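Side-chain contact in protein induced by osmotic stress (Scheffersomyces stipitis, PDB 5YWN), which probably reduces ketones, including haloketones, to alcohols with NADPH as the hydride donor: residues V88-T91 / E92-I95. The protein carries 1 engineered substitution. Sequence-based numbering, arbitrary orientation.
Sequences VEDT and EKEI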
ATOM      1  N   VAL A  88      10.427  -7.891  15.123  1.00 39.48           N
ATOM      2  CA  VAL A  88      11.172  -8.967  14.537  1.00 43.31           C
ATOM      3  C   VAL A  88      12.432  -9.309  15.303  1.00 42.72           C
ATOM      4  O   VAL A  88      12.948  -8.497  16.024  1.00 40.31           O
ATOM      5  CB  VAL A  88      11.530  -8.637  13.072  1.00 40.16           C
ATOM      6  CG1 VAL A  88      10.271  -8.357  12.279  1.00 42.51           C
ATOM      7  CG2 VAL A  88      12.443  -7.452  13.010  1.00 35.68           C
ATOM      8  N   GLU A  89      12.889 -10.532  15.177  1.00 40.60           N
ATOM      9  CA  GLU A  89      14.190 -10.879  15.715  1.00 48.01           C
ATOM     10  C   GLU A  89      15.357 -10.185  15.030  1.00 43.04           C
ATOM     11  O   GLU A  89      16.251  -9.772  15.671  1.00 42.87           O
ATOM     12  CB  GLU A  89      14.420 -12.399  15.681  1.00 48.70           C
ATOM     13  CG  GLU A  89      15.749 -12.874  16.258  1.00 52.39           C
ATOM     14  CD  GLU A  89      16.176 -14.273  15.801  1.00 60.05           C
ATOM     15  OE1 GLU A  89      16.784 -14.422  14.729  1.00 62.09           O
ATOM     16  OE2 GLU A  89      15.930 -15.236  16.531  1.00 60.48           O
ATOM     17  N   ASP A  90      15.340 -10.159  13.705  1.00 37.89           N
ATOM     18  CA  ASP A  90      16.425  -9.643  12.905  1.00 38.45           C
ATOM     19  C   ASP A  90      15.848  -8.674  11.871  1.00 36.72           C
ATOM     20  O   ASP A  90      15.200  -9.082  10.956  1.00 30.72           O
ATOM     21  CB  ASP A  90      17.105 -10.819  12.234  1.00 36.50           C
ATOM     22  CG  ASP A  90      18.384 -10.466  11.544  1.00 39.64           C
ATOM     23  OD1 ASP A  90      18.435  -9.623  10.679  1.00 37.45           O
ATOM     24  OD2 ASP A  90      19.376 -11.066  11.870  1.00 47.35           O
ATOM     25  N   THR A  91      16.120  -7.401  12.027  1.00 29.89           N
ATOM     26  CA  THR A  91      15.607  -6.417  11.124  1.00 31.88           C
ATOM     27  C   THR A  91      16.076  -6.594   9.712  1.00 30.57           C
ATOM     28  O   THR A  91      15.357  -6.292   8.828  1.00 32.45           O
ATOM     29  CB  THR A  91      15.904  -4.979  11.536  1.00 28.76           C
ATOM     30  OG1 THR A  91      17.283  -4.834  11.759  1.00 31.22           O
ATOM     31  CG2 THR A  91      15.131  -4.611  12.737  1.00 30.35           C
ATOM     32  N   GLU A  92      17.306  -6.988   9.523  1.00 25.65           N
ATOM     33  CA  GLU A  92      17.809  -7.233   8.202  1.00 29.66           C
ATOM     34  C   GLU A  92      17.188  -8.437   7.460  1.00 32.69           C
ATOM     35  O   GLU A  92      16.747  -8.314   6.373  1.00 30.15           O
ATOM     36  CB  GLU A  92      19.322  -7.380   8.271  1.00 30.88           C
ATOM     37  CG  GLU A  92      20.056  -6.988   7.032  1.00 34.69           C
ATOM     38  CD  GLU A  92      21.539  -6.820   7.230  1.00 41.64           C
ATOM     39  OE1 GLU A  92      22.122  -5.997   6.559  1.00 40.19           O
ATOM     40  OE2 GLU A  92      22.126  -7.546   8.014  1.00 41.54           O
ATOM     41  N   LYS A  93      17.171  -9.586   8.095  1.00 33.09           N
ATOM     42  CA  LYS A  93      16.618 -10.754   7.495  1.00 33.19           C
ATOM     43  C   LYS A  93      15.124 -10.656   7.263  1.00 33.69           C
ATOM     44  O   LYS A  93      14.647 -11.167   6.333  1.00 31.41           O
ATOM     45  CB  LYS A  93      16.951 -11.995   8.278  1.00 34.94           C
ATOM     46  CG  LYS A  93      18.411 -12.218   8.526  1.00 42.72           C
ATOM     47  CD  LYS A  93      18.696 -13.706   8.644  1.00 47.38           C
ATOM     48  CE  LYS A  93      20.177 -14.021   8.844  1.00 52.82           C
ATOM     49  NZ  LYS A  93      20.531 -15.361   8.294  1.00 52.96           N
ATOM     50  N   GLU A  94      14.424 -10.026   8.173  1.00 26.63           N
ATOM     51  CA  GLU A  94      13.012  -9.983   8.114  1.00 31.67           C
ATOM     52  C   GLU A  94      12.361  -8.750   7.522  1.00 29.61           C
ATOM     53  O   GLU A  94      11.228  -8.794   7.172  1.00 29.79           O
ATOM     54  CB  GLU A  94      12.432 -10.261   9.489  1.00 36.83           C
ATOM     55  CG  GLU A  94      12.860 -11.562  10.120  1.00 40.93           C
ATOM     56  CD  GLU A  94      12.232 -11.760  11.479  1.00 45.62           C
ATOM     57  OE1 GLU A  94      12.941 -11.801  12.485  1.00 41.37           O
ATOM     58  OE2 GLU A  94      11.022 -11.830  11.515  1.00 48.60           O
ATOM     59  N   ILE A  95      13.075  -7.666   7.445  1.00 27.22           N
ATOM     60  CA  ILE A  95      12.499  -6.488   6.880  1.00 26.79           C
ATOM     61  C   ILE A  95      13.288  -5.952   5.683  1.00 26.65           C
ATOM     62  O   ILE A  95      12.784  -5.842   4.647  1.00 24.95           O
ATOM     63  CB  ILE A  95      12.341  -5.410   7.959  1.00 27.45           C
ATOM     64  CG1 ILE A  95      11.377  -5.864   9.040  1.00 29.26           C
ATOM     65  CG2 ILE A  95      11.899  -4.103   7.357  1.00 26.40           C
ATOM     66  CD1 ILE A  95      11.283  -4.964  10.221  1.00 27.74           C
TER
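The chain turns into a helix at D90 and T91, whose carbonyl oxygens accept the first i-to-i+4 bonds, E94 N to D90 O at 3.0 Å and I95 N to T91 O at 3.0 Å. D90 is the N-cap. An aspartate suits this place because its short carboxylate can bend back over the first turn: CG lies anti to the backbone N (chi1 -171°), which brings OD1 to 2.9 Å from K93 N. The bond is almost straight, 173° at the hydrogen, although the amide comes from above the carboxylate plane. The aliphatic start of K93 lies across this carboxylate, CG 3.4 Å from D90 OD1.

E94 answers in the other direction. A glutamate has the length for it: its extended chain reaches back to the loop, where OE1 accepts D90 N at 3.2 Å on the anti side, tilted out of the carboxylate plane. V88 approaches the same carboxylate from the opposite direction, CG1 3.6 Å from E94 OE2. With an alanine in place of E94, D90 N would probably lose this acceptor and V88 one of the two groups it packs on, freeing the loop to shift.

Branched V88 also meets I95, its CG2 3.9 Å from I95 CD1; I95, apolar as befits the buried residue here, continues onto A162 and S166 of helix 159-181. T91 OG1 bonds K156 O, and E92 OE1 bonds Y152 OH, tying the first turn to the 152-156 region of the same chain.

The N-cap, with the added bond from E94 to its amide, lies at the N-terminus of helix 91-113 of the Rossmann fold, the side chain of E94 about 7 Å from the bound NADP.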